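Local coordinates for protein exodeoxyribonuclease III (Archaeoglobus fulgidus, PDB 2VOA) that acts as an AP endonuclease of DNA repair, cutting DNA at abasic sites, probably with the help of bound magnesium or manganese ions, at residues M1-T6 against P250-F255; P28-M33 against V66-L71; V185-K190 against E228-C233; A97-I102 against F140-G145. The protein carries 1 engineered substitution. All coordinates share one frame; numbering follows the deposited sequence. Where two conformers were deposited one is given.

Interaction 1: M1-T6 against P250-F255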
loop_
_atom_site.group_PDB
_atom_site.type_symbol
_atom_site.label_atom_id
_atom_site.label_comp_id
_atom_site.label_asym_id
_atom_site.label_seq_id
_atom_site.Cartn_x
_atom_site.Cartn_y
_atom_site.Cartn_z
ATOM N N MET A 1 38.400 1.639 1.736
ATOM C CA MET A 1 37.518 0.679 2.455
ATOM C C MET A 1 36.503 0.045 1.515
ATOM O O MET A 1 36.126 0.619 0.489
ATOM C CB MET A 1 36.780 1.361 3.613
ATOM C CG MET A 1 35.965 2.592 3.194
ATOM S SD MET A 1 34.639 3.029 4.366
ATOM C CE MET A 1 33.337 1.991 3.742
ATOM N N LEU A 2 36.072 -1.146 1.883
ATOM C CA LEU A 2 35.102 -1.904 1.093
ATOM C C LEU A 2 33.905 -2.212 1.996
ATOM O O LEU A 2 34.064 -2.745 3.094
ATOM C CB LEU A 2 35.734 -3.212 0.638
ATOM C CG LEU A 2 34.924 -4.272 -0.102
ATOM C CD1 LEU A 2 34.623 -3.832 -1.512
ATOM C CD2 LEU A 2 35.772 -5.556 -0.093
ATOM N N LYS A 3 32.711 -1.890 1.511
ATOM C CA LYS A 3 31.492 -2.071 2.299
ATOM C C LYS A 3 30.555 -3.048 1.598
ATOM O O LYS A 3 30.179 -2.837 0.442
ATOM C CB LYS A 3 30.811 -0.711 2.549
ATOM C CG LYS A 3 29.534 -0.821 3.407
ATOM C CD LYS A 3 28.802 0.520 3.594
ATOM C CE LYS A 3 29.587 1.497 4.457
ATOM N NZ LYS A 3 28.927 2.856 4.532
ATOM N N ILE A 4 30.172 -4.104 2.316
ATOM C CA ILE A 4 29.292 -5.150 1.770
ATOM C C ILE A 4 28.100 -5.328 2.689
ATOM O O ILE A 4 28.269 -5.443 3.909
ATOM C CB ILE A 4 30.061 -6.486 1.563
ATOM C CG1 ILE A 4 31.207 -6.268 0.580
ATOM C CG2 ILE A 4 29.104 -7.572 0.976
ATOM C CD1 ILE A 4 32.271 -7.388 0.572
ATOM N N ALA A 5 26.899 -5.332 2.122
ATOM C CA ALA A 5 25.706 -5.457 2.953
ATOM C C ALA A 5 24.794 -6.561 2.440
ATOM O O ALA A 5 24.889 -6.982 1.271
ATOM C CB ALA A 5 24.971 -4.130 3.004
ATOM N N THR A 6 23.918 -7.030 3.320
ATOM C CA THR A 6 22.881 -8.000 2.962
ATOM C C THR A 6 21.531 -7.560 3.525
ATOM O O THR A 6 21.455 -7.052 4.651
ATOM C CB THR A 6 23.265 -9.471 3.384
ATOM O OG1 THR A 6 22.249 -10.389 2.958
ATOM C CG2 THR A 6 23.483 -9.637 4.883
ATOM N N PRO A 250 19.002 -4.341 7.254
ATOM C CA PRO A 250 20.281 -4.595 6.575
ATOM C C PRO A 250 21.385 -4.958 7.571
ATOM O O PRO A 250 21.434 -4.410 8.695
ATOM C CB PRO A 250 20.630 -3.228 5.938
ATOM C CG PRO A 250 19.331 -2.562 5.770
ATOM C CD PRO A 250 18.561 -2.950 7.026
ATOM N N LEU A 251 22.259 -5.865 7.156
ATOM C CA LEU A 251 23.451 -6.201 7.914
ATOM C C LEU A 251 24.622 -5.713 7.047
ATOM O O LEU A 251 24.647 -5.998 5.836
ATOM C CB LEU A 251 23.522 -7.713 8.186
ATOM C CG LEU A 251 24.739 -8.193 8.984
ATOM C CD1 LEU A 251 24.697 -7.643 10.417
ATOM C CD2 LEU A 251 24.816 -9.741 8.953
ATOM N N VAL A 252 25.527 -4.938 7.655
ATOM C CA VAL A 252 26.594 -4.216 6.932
ATOM C C VAL A 252 27.953 -4.653 7.474
ATOM O O VAL A 252 28.119 -4.769 8.695
ATOM C CB VAL A 252 26.456 -2.671 7.096
ATOM C CG1 VAL A 252 27.492 -1.916 6.237
ATOM C CG2 VAL A 252 25.028 -2.208 6.749
ATOM N N ALA A 253 28.911 -4.922 6.585
ATOM C CA ALA A 253 30.295 -5.178 7.012
ATOM C C ALA A 253 31.229 -4.267 6.235
ATOM O O ALA A 253 30.992 -3.988 5.044
ATOM C CB ALA A 253 30.674 -6.644 6.743
ATOM N N VAL A 254 32.275 -3.809 6.914
ATOM C CA VAL A 254 33.295 -2.923 6.350
ATOM C C VAL A 254 34.667 -3.596 6.490
ATOM O O VAL A 254 35.023 -4.108 7.568
ATOM C CB VAL A 254 33.281 -1.526 7.003
ATOM C CG1 VAL A 254 34.326 -0.608 6.353
ATOM C CG2 VAL A 254 31.870 -0.892 6.930
ATOM N N PHE A 255 35.403 -3.610 5.372
ATOM C CA PHE A 255 36.728 -4.240 5.265
ATOM C C PHE A 255 37.800 -3.217 4.884
ATOM O O PHE A 255 37.561 -2.308 4.063
ATOM C CB PHE A 255 36.676 -5.367 4.221
ATOM C CG PHE A 255 35.618 -6.388 4.510
ATOM C CD1 PHE A 255 34.294 -6.223 4.057
ATOM C CD2 PHE A 255 35.942 -7.519 5.276
ATOM C CE1 PHE A 255 33.309 -7.198 4.344
ATOM C CE2 PHE A 255 34.952 -8.513 5.574
ATOM C CZ PHE A 255 33.629 -8.318 5.123
#
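Ile4 and Phe255 meet on the inner face of an antiparallel strand pair, the tightly packed one. Ile4 CD1 lies 3.9 Å from Phe255 CE1, the two side chains crossing at about a right angle. Phe255 CG is anti to its own carbonyl carbon (chi1 -56°), which sets the ring edge beside Leu2 O, with Phe255 CD1 3.6 Å from that oxygen. Farther along, Thr6 CG2 runs alongside Leu251 CB at 3.8 Å, while Thr6 OG1 bonds to Gln34. Ala253 is small enough to let Ile220 of the second sheet press against this face. On the outer face Ala5 and Val252 still lie under Trp22, but Lys3 and Val254 are partly open to solvent and Met1 is exposed. The methylene chain of Lys3 rests on Val252, with Lys3 CG 3.7 Å from Val252 CG1, and a bend at chi3 (-69°) carries NZ to the carbonyl of Asn26. An alanine in place of Lys3 would take away the chain, and the Asn26 carbonyl would probably lose its ammonium partner and Val252 CG1 the methylenes on it. Six main-chain N-H...O bonds join the strands, so polar pairing is left to the backbone, and side chains add mostly hydrocarbon packing.

Interaction 2: P28-M33 against V66-L71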
loop_
_atom_site.group_PDB
_atom_site.type_symbol
_atom_site.label_atom_id
_atom_site.label_comp_id
_atom_site.label_asym_id
_atom_site.label_seq_id
_atom_site.Cartn_x
_atom_site.Cartn_y
_atom_site.Cartn_z
ATOM N N PRO A 28 27.045 1.406 -0.191
ATOM C CA PRO A 28 27.856 0.189 -0.099
ATOM C C PRO A 28 28.444 -0.142 -1.461
ATOM O O PRO A 28 27.855 0.210 -2.494
ATOM C CB PRO A 28 26.835 -0.890 0.304
ATOM C CG PRO A 28 25.497 -0.376 -0.270
ATOM C CD PRO A 28 25.597 1.121 -0.028
ATOM N N ASP A 29 29.585 -0.825 -1.478
ATOM C CA ASP A 29 30.096 -1.385 -2.725
ATOM C C ASP A 29 29.236 -2.506 -3.313
ATOM O O ASP A 29 29.081 -2.623 -4.539
ATOM C CB ASP A 29 31.546 -1.829 -2.498
ATOM C CG ASP A 29 32.423 -0.653 -2.095
ATOM O OD1 ASP A 29 32.647 -0.473 -0.875
ATOM O OD2 ASP A 29 32.842 0.135 -2.988
ATOM N N ILE A 30 28.677 -3.323 -2.432
ATOM C CA ILE A 30 27.900 -4.496 -2.834
ATOM C C ILE A 30 26.716 -4.592 -1.858
ATOM O O ILE A 30 26.928 -4.500 -0.636
ATOM C CB ILE A 30 28.771 -5.785 -2.699
ATOM C CG1 ILE A 30 29.924 -5.754 -3.701
ATOM C CG2 ILE A 30 27.913 -7.017 -2.918
ATOM C CD1 ILE A 30 31.041 -6.715 -3.431
ATOM N N LEU A 31 25.486 -4.736 -2.383
ATOM C CA LEU A 31 24.301 -5.050 -1.541
ATOM C C LEU A 31 23.647 -6.306 -2.079
ATOM O O LEU A 31 23.127 -6.297 -3.215
ATOM C CB LEU A 31 23.274 -3.904 -1.555
ATOM C CG LEU A 31 21.942 -4.255 -0.869
ATOM C CD1 LEU A 31 22.111 -4.432 0.631
ATOM C CD2 LEU A 31 20.856 -3.207 -1.177
ATOM N N CYS A 32 23.684 -7.371 -1.270
ATOM C CA CYS A 32 22.944 -8.612 -1.573
ATOM C C CYS A 32 21.513 -8.502 -1.061
ATOM O O CYS A 32 21.305 -8.091 0.078
ATOM C CB CYS A 32 23.615 -9.826 -0.933
ATOM S SG CYS A 32 25.247 -10.085 -1.604
ATOM N N MET A 33 20.540 -8.896 -1.867
ATOM C CA MET A 33 19.153 -8.828 -1.429
ATOM C C MET A 33 18.491 -10.192 -1.546
ATOM O O MET A 33 18.817 -10.955 -2.453
ATOM C CB MET A 33 18.379 -7.827 -2.305
ATOM C CG MET A 33 18.803 -6.396 -2.104
ATOM S SD MET A 33 18.227 -5.324 -3.439
ATOM C CE MET A 33 19.601 -5.479 -4.603
ATOM N N VAL A 66 16.460 -13.460 -5.497
ATOM C CA VAL A 66 17.704 -12.893 -4.951
ATOM C C VAL A 66 18.288 -11.904 -5.980
ATOM O O VAL A 66 18.036 -12.022 -7.174
ATOM C CB VAL A 66 18.750 -14.007 -4.649
ATOM C CG1 VAL A 66 18.361 -14.823 -3.401
ATOM C CG2 VAL A 66 18.980 -14.935 -5.862
ATOM N N ALA A 67 19.048 -10.927 -5.516
ATOM C CA ALA A 67 19.649 -9.931 -6.419
ATOM C C ALA A 67 20.914 -9.423 -5.744
ATOM O O ALA A 67 21.068 -9.574 -4.512
ATOM C CB ALA A 67 18.661 -8.789 -6.668
ATOM N N ILE A 68 21.841 -8.873 -6.544
ATOM C CA ILE A 68 22.998 -8.167 -5.973
ATOM C C ILE A 68 23.124 -6.835 -6.722
ATOM O O ILE A 68 23.164 -6.816 -7.963
ATOM C CB ILE A 68 24.322 -8.949 -6.131
ATOM C CG1 ILE A 68 24.184 -10.395 -5.644
ATOM C CG2 ILE A 68 25.506 -8.176 -5.431
ATOM C CD1 ILE A 68 25.343 -11.295 -6.157
ATOM N N ALA A 69 23.123 -5.745 -5.956
ATOM C CA ALA A 69 23.419 -4.397 -6.486
ATOM C C ALA A 69 24.878 -4.030 -6.178
ATOM O O ALA A 69 25.414 -4.384 -5.106
ATOM C CB ALA A 69 22.455 -3.375 -5.891
ATOM N N SER A 70 25.534 -3.353 -7.115
ATOM C CA SER A 70 26.937 -3.007 -6.924
ATOM C C SER A 70 27.382 -1.800 -7.722
ATOM O O SER A 70 26.779 -1.452 -8.755
ATOM C CB SER A 70 27.835 -4.218 -7.231
ATOM O OG SER A 70 27.686 -4.662 -8.578
ATOM N N LEU A 71 28.427 -1.141 -7.230
ATOM C CA LEU A 71 28.994 0.001 -7.938
ATOM C C LEU A 71 29.764 -0.469 -9.179
ATOM O O LEU A 71 29.713 0.162 -10.239
ATOM C CB LEU A 71 29.897 0.814 -6.994
ATOM C CG LEU A 71 29.150 1.481 -5.825
ATOM C CD1 LEU A 71 30.147 2.095 -4.840
ATOM C CD2 LEU A 71 28.136 2.528 -6.307
#
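Leu71 CD1 rests 3.8 Å from the carbonyl O of Pro28 at the end of an antiparallel strand pair, where the first chain enters the sheet and the second leaves it; the sheet is one of the two packed face to face in the DNase I-like sandwich. Asp29 comes next, just before the strand proper; its main-chain O accepts Leu71 N at 3.1 Å, while its carboxylate OD1 turns aside, accepting a hydrogen bond from the backbone N of Lys3 in the neighbouring strand. Ile30 faces the second sheet, where Val101 and Ile96 receive it. Its CG2 sits 3.7 Å from Ile68 CG2, the two branched side chains lying side by side and pointing the same way, a shape that suits a buried strand. Leu31 points to the other face, against Trp22 and Leu23 of helix 16-26, and its backbone N is bonded to Ala69 O at 2.7 Å. Cys32 returns to the inter-sheet side; its compact SG touches Ile68 CG1 at 4.2 Å and leaves room for Val101. Met33, back on the Leu31 face, has a flexible chain that bends at chi3 (-89°) and reaches across the neighbouring strand. Its CE lies 3.8 Å from Ala69 CB and 4.0 Å from Ala67 CB, and the two alanines are small enough to accommodate it. The last bond is the most skewed: Ala67 N reaches Met33 O at 3.1 Å from 32° off the carbonyl plane, and the same oxygen also accepts Asn103 ND2.

Interaction 3: V185-K190 against E228-C233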
loop_
_atom_site.group_PDB
_atom_site.type_symbol
_atom_site.label_atom_id
_atom_site.label_comp_id
_atom_site.label_asym_id
_atom_site.label_seq_id
_atom_site.Cartn_x
_atom_site.Cartn_y
_atom_site.Cartn_z
ATOM N N VAL A 185 34.171 -16.959 8.160
ATOM C CA VAL A 185 34.103 -16.217 9.422
ATOM C C VAL A 185 32.802 -15.387 9.485
ATOM O O VAL A 185 32.525 -14.594 8.585
ATOM C CB VAL A 185 35.314 -15.290 9.569
ATOM C CG1 VAL A 185 35.236 -14.559 10.885
ATOM C CG2 VAL A 185 36.618 -16.131 9.501
ATOM N N ASP A 186 32.036 -15.561 10.563
ATOM C CA ASP A 186 30.761 -14.831 10.743
ATOM C C ASP A 186 31.206 -13.484 11.304
ATOM O O ASP A 186 31.422 -13.345 12.517
ATOM C CB ASP A 186 29.917 -15.577 11.781
ATOM C CG ASP A 186 28.477 -15.073 11.914
ATOM O OD1 ASP A 186 28.089 -13.997 11.415
ATOM O OD2 ASP A 186 27.690 -15.806 12.556
ATOM N N VAL A 187 31.407 -12.512 10.421
ATOM C CA VAL A 187 32.113 -11.285 10.836
ATOM C C VAL A 187 31.342 -10.461 11.875
ATOM O O VAL A 187 31.953 -9.727 12.660
ATOM C CB VAL A 187 32.596 -10.426 9.607
ATOM C CG1 VAL A 187 33.644 -11.191 8.828
ATOM C CG2 VAL A 187 31.399 -9.988 8.718
ATOM N N LEU A 188 30.011 -10.581 11.887
ATOM C CA LEU A 188 29.205 -9.924 12.945
ATOM C C LEU A 188 29.771 -10.289 14.313
ATOM O O LEU A 188 29.873 -9.426 15.192
ATOM C CB LEU A 188 27.726 -10.334 12.856
ATOM C CG LEU A 188 26.852 -9.679 13.945
ATOM C CD1 LEU A 188 26.925 -8.145 13.879
ATOM C CD2 LEU A 188 25.414 -10.208 13.796
ATOM N N ARG A 189 30.179 -11.553 14.482
ATOM C CA ARG A 189 30.739 -12.013 15.771
ATOM C C ARG A 189 32.242 -11.774 15.968
ATOM O O ARG A 189 32.746 -11.831 17.100
ATOM C CB ARG A 189 30.340 -13.475 16.049
ATOM C CG ARG A 189 28.831 -13.714 15.951
ATOM C CD ARG A 189 28.082 -12.763 16.889
ATOM N NE ARG A 189 26.654 -13.030 16.921
ATOM C CZ ARG A 189 25.779 -12.251 17.523
ATOM N NH1 ARG A 189 26.202 -11.161 18.174
ATOM N NH2 ARG A 189 24.496 -12.582 17.508
ATOM N N LYS A 190 32.959 -11.446 14.890
ATOM C CA LYS A 190 34.302 -10.873 15.069
ATOM C C LYS A 190 34.231 -9.518 15.789
ATOM O O LYS A 190 35.026 -9.232 16.704
ATOM C CB LYS A 190 34.978 -10.705 13.700
ATOM C CG LYS A 190 36.430 -10.209 13.777
ATOM C CD LYS A 190 37.057 -9.911 12.404
ATOM C CE LYS A 190 38.543 -9.604 12.609
ATOM N NZ LYS A 190 39.015 -8.576 11.654
ATOM N N GLU A 228 40.092 -11.155 8.061
ATOM C CA GLU A 228 41.206 -10.514 8.773
ATOM C C GLU A 228 41.171 -8.991 8.665
ATOM O O GLU A 228 41.642 -8.297 9.578
ATOM C CB GLU A 228 42.555 -11.041 8.271
ATOM C CG GLU A 228 42.851 -12.483 8.691
ATOM C CD GLU A 228 43.284 -12.634 10.161
ATOM O OE1 GLU A 228 43.635 -11.615 10.813
ATOM O OE2 GLU A 228 43.290 -13.797 10.652
ATOM N N ARG A 229 40.628 -8.501 7.544
ATOM C CA ARG A 229 40.520 -7.070 7.213
ATOM C C ARG A 229 39.170 -6.454 7.631
ATOM O O ARG A 229 38.936 -5.262 7.417
ATOM C CB ARG A 229 40.779 -6.872 5.706
ATOM C CG ARG A 229 42.248 -7.081 5.335
ATOM C CD ARG A 229 42.469 -6.947 3.834
ATOM N NE ARG A 229 43.874 -7.201 3.483
ATOM C CZ ARG A 229 44.791 -6.271 3.238
ATOM N NH1 ARG A 229 44.492 -4.973 3.280
ATOM N NH2 ARG A 229 46.027 -6.650 2.940
ATOM N N CYS A 230 38.301 -7.242 8.278
ATOM C CA CYS A 230 36.996 -6.707 8.687
ATOM C C CYS A 230 37.181 -5.785 9.881
ATOM O O CYS A 230 37.698 -6.233 10.918
ATOM C CB CYS A 230 35.988 -7.807 9.046
ATOM S SG CYS A 230 34.378 -7.104 9.441
ATOM N N VAL A 231 36.776 -4.523 9.732
ATOM C CA VAL A 231 36.948 -3.525 10.794
ATOM C C VAL A 231 35.631 -3.087 11.457
ATOM O O VAL A 231 35.651 -2.468 12.528
ATOM C CB VAL A 231 37.746 -2.295 10.303
ATOM C CG1 VAL A 231 39.202 -2.673 10.012
ATOM C CG2 VAL A 231 37.054 -1.662 9.096
ATOM N N ASP A 232 34.508 -3.418 10.837
ATOM C CA ASP A 232 33.196 -3.113 11.421
ATOM C C ASP A 232 32.116 -4.019 10.826
ATOM O O ASP A 232 32.273 -4.550 9.728
ATOM C CB ASP A 232 32.834 -1.649 11.195
ATOM C CG ASP A 232 31.807 -1.135 12.217
ATOM O OD1 ASP A 232 31.460 -1.872 13.186
ATOM O OD2 ASP A 232 31.378 0.023 12.065
ATOM N N CYS A 233 31.044 -4.232 11.594
ATOM C CA CYS A 233 29.895 -4.980 11.136
ATOM C C CYS A 233 28.774 -4.613 12.091
ATOM O O CYS A 233 28.987 -4.535 13.307
ATOM C CB CYS A 233 30.159 -6.479 11.162
ATOM S SG CYS A 233 28.807 -7.491 10.488
#
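The sulfur of Cys233 comes down on the backbone of Leu188, where strand 230-235 lies against the start of helix 187-191. Cys233 SG sits 3.5 Å from Leu188 CA, and Leu188 CB and CD1 both approach the sulfur to 3.9 Å. From the side, Val187 CG2 reaches the same sulfur at 4.0 Å. Cys230, three residues earlier, puts its SG 3.8 Å from Val187 CB. Both sulfurs stand anti to their backbone N (chi1 -176° in each), which projects them at the helix; cysteine is slim enough for so close an approach. The polar interactions belong to Lys190. Its side chain is extended almost to the end, and NZ donates to Cys230 O at 2.8 Å, in the carbonyl plane on a lone pair. A weak bond to Glu228 O (3.4 Å) and another bond to Ala227 O join it. The ammonium thus gathers carbonyls at and just after the C-terminal end of helix 224-227, whose dipole would probably favour the positive charge. Within its own segment, Asp232 OD1 weakly accepts Cys233 N. Val231 and Asp232 both face Val254, which makes a classic beta bulge in this outermost strand of a sheet in the DNase I-like sandwich.

Interaction 4: A97-I102 against F140-G145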
loop_
_atom_site.group_PDB
_atom_site.type_symbol
_atom_site.label_atom_id
_atom_site.label_comp_id
_atom_site.label_asym_id
_atom_site.label_seq_id
_atom_site.Cartn_x
_atom_site.Cartn_y
_atom_site.Cartn_z
ATOM N N ALA A 97 33.958 -6.408 -8.284
ATOM C CA ALA A 97 35.104 -5.623 -7.774
ATOM C C ALA A 97 36.161 -6.555 -7.144
ATOM O O ALA A 97 36.707 -6.273 -6.078
ATOM C CB ALA A 97 34.610 -4.592 -6.749
ATOM N N GLY A 98 36.415 -7.682 -7.797
ATOM C CA GLY A 98 37.438 -8.616 -7.343
ATOM C C GLY A 98 37.009 -9.565 -6.227
ATOM O O GLY A 98 37.802 -10.402 -5.830
ATOM N N ILE A 99 35.767 -9.444 -5.743
ATOM C CA ILE A 99 35.227 -10.278 -4.634
ATOM C C ILE A 99 34.307 -11.367 -5.194
ATOM O O ILE A 99 33.399 -11.066 -5.970
ATOM C CB ILE A 99 34.389 -9.418 -3.607
ATOM C CG1 ILE A 99 35.141 -8.122 -3.220
ATOM C CG2 ILE A 99 34.035 -10.254 -2.347
ATOM C CD1 ILE A 99 36.458 -8.409 -2.468
ATOM N N ASP A 100 34.529 -12.622 -4.798
ATOM C CA ASP A 100 33.625 -13.719 -5.181
ATOM C C ASP A 100 32.446 -13.639 -4.225
ATOM O O ASP A 100 32.617 -13.864 -3.018
ATOM C CB ASP A 100 34.349 -15.056 -5.027
ATOM C CG ASP A 100 33.489 -16.271 -5.403
ATOM O OD1 ASP A 100 33.951 -17.402 -5.119
ATOM O OD2 ASP A 100 32.365 -16.131 -5.935
ATOM N N VAL A 101 31.276 -13.268 -4.745
ATOM C CA VAL A 101 30.086 -13.039 -3.899
ATOM C C VAL A 101 29.047 -14.112 -4.121
ATOM O O VAL A 101 28.611 -14.330 -5.249
ATOM C CB VAL A 101 29.421 -11.667 -4.197
ATOM C CG1 VAL A 101 28.183 -11.461 -3.295
ATOM C CG2 VAL A 101 30.426 -10.524 -3.966
ATOM N N ILE A 102 28.647 -14.769 -3.038
ATOM C CA ILE A 102 27.598 -15.814 -3.113
ATOM C C ILE A 102 26.431 -15.371 -2.220
ATOM O O ILE A 102 26.599 -15.250 -1.022
ATOM C CB ILE A 102 28.100 -17.209 -2.646
ATOM C CG1 ILE A 102 29.452 -17.578 -3.273
ATOM C CG2 ILE A 102 27.027 -18.273 -2.934
ATOM C CD1 ILE A 102 30.661 -17.408 -2.325
ATOM N N PHE A 140 39.664 -13.616 -1.565
ATOM C CA PHE A 140 38.548 -12.874 -0.982
ATOM C C PHE A 140 37.212 -13.358 -1.537
ATOM O O PHE A 140 36.926 -13.200 -2.729
ATOM C CB PHE A 140 38.646 -11.381 -1.293
ATOM C CG PHE A 140 39.792 -10.663 -0.633
ATOM C CD1 PHE A 140 40.065 -9.340 -1.012
ATOM C CD2 PHE A 140 40.572 -11.253 0.360
ATOM C CE1 PHE A 140 41.119 -8.616 -0.416
ATOM C CE2 PHE A 140 41.644 -10.541 0.965
ATOM C CZ PHE A 140 41.917 -9.216 0.563
ATOM N N ALA A 141 36.402 -13.946 -0.667
ATOM C CA ALA A 141 35.042 -14.330 -0.999
ATOM C C ALA A 141 34.124 -14.024 0.173
ATOM O O ALA A 141 34.552 -14.067 1.337
ATOM C CB ALA A 141 34.951 -15.814 -1.367
ATOM N N VAL A 142 32.885 -13.686 -0.158
ATOM C CA VAL A 142 31.836 -13.451 0.842
ATOM C C VAL A 142 30.623 -14.289 0.465
ATOM O O VAL A 142 30.160 -14.241 -0.682
ATOM C CB VAL A 142 31.453 -11.929 0.979
ATOM C CG1 VAL A 142 32.668 -11.060 1.206
ATOM C CG2 VAL A 142 30.645 -11.399 -0.217
ATOM N N TRP A 143 30.124 -15.058 1.432
ATOM C CA TRP A 143 28.859 -15.754 1.306
ATOM C C TRP A 143 27.965 -14.965 2.239
ATOM O O TRP A 143 28.259 -14.826 3.438
ATOM C CB TRP A 143 29.022 -17.223 1.692
ATOM C CG TRP A 143 27.766 -17.937 2.040
ATOM C CD1 TRP A 143 26.522 -17.808 1.452
ATOM C CD2 TRP A 143 27.630 -18.931 3.060
ATOM N NE1 TRP A 143 25.621 -18.670 2.075
ATOM C CE2 TRP A 143 26.273 -19.338 3.077
ATOM C CE3 TRP A 143 28.518 -19.486 3.994
ATOM C CZ2 TRP A 143 25.781 -20.297 3.992
ATOM C CZ3 TRP A 143 28.026 -20.429 4.921
ATOM C CH2 TRP A 143 26.662 -20.822 4.897
ATOM N N CYS A 144 26.941 -14.356 1.624
ATOM C CA CYS A 144 25.924 -13.497 2.273
ATOM C C CYS A 144 24.551 -14.130 2.195
ATOM O O CYS A 144 24.307 -15.001 1.349
ATOM C CB CYS A 144 25.805 -12.159 1.545
ATOM S SG CYS A 144 27.175 -11.014 1.721
ATOM N N GLY A 145 23.635 -13.677 3.050
ATOM C CA GLY A 145 22.242 -13.938 2.781
ATOM C C GLY A 145 21.377 -14.081 3.992
ATOM O O GLY A 145 21.793 -13.792 5.120
HETATM O O HOH W 1 38.063 -13.216 -5.101
#
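Ile99 and Phe140 fit together at the start of two parallel strands, the first and last elements of a beta-alpha-beta unit whose helix is 115-134. Ile99 CD1 is a bump that settles 3.9 Å from Phe140 CB, the side chains crossing at a slant while the Phe140 ring goes on to Pro225 and Leu226. Replacing Ile99 with an alanine would probably open a gap beside Phe140 CB and take away the contact with Leu2 of the facing sheet. On this same side Val101 and Val142 lie side by side, CG2 to CG2 3.9 Å in the Val142 conformer given, of two deposited; their beta-branched shapes suit strands that look onto another sheet. The opposite face is built of unequal pairs. Ala141 is a shallow place into which Asp100 CB dips, 3.8 Å from Ala141 CB, leaving the carboxylate to pair with Arg93. Ile102 lies over the carbonyl of Val142 in the other strand: its chi2 of 102° is an unusual, eclipsed-leaning value that lays CD1 3.6 Å from Val142 O. Trp143 presents its edge, CD1 lying in plane with Ile102 O at 3.6 Å, while NE1 is bonded to Thr104 OG1. At the other end Phe140 O accepts Asp100 N at 3.2 Å and also a hydrogen bond from a water that bridges the strands, donating to Phe140 O at 2.6 Å and to Gly98 O at 2.9 Å.

Overall arrangement
The chain begins in the first strand of interaction 1, whose partner is the last strand, so this contact closes a loop around nearly the whole protein. The other three lie within that loop one after another and none crosses: interaction 2 closes first, then interaction 4, then interaction 3. In one sheet, 28-33 flanks 1-6 and 228-233 flanks 250-255, so interactions 2 and 3 extend interaction 1 in opposite directions, their centres about 18 Å apart. Interaction 4 lies in the second sheet and packs across the sandwich: Ile4 meets Val142, and Cys32 meets Val101. Interaction 3 also bridges the sheets, through the short strand and helix of 185-190.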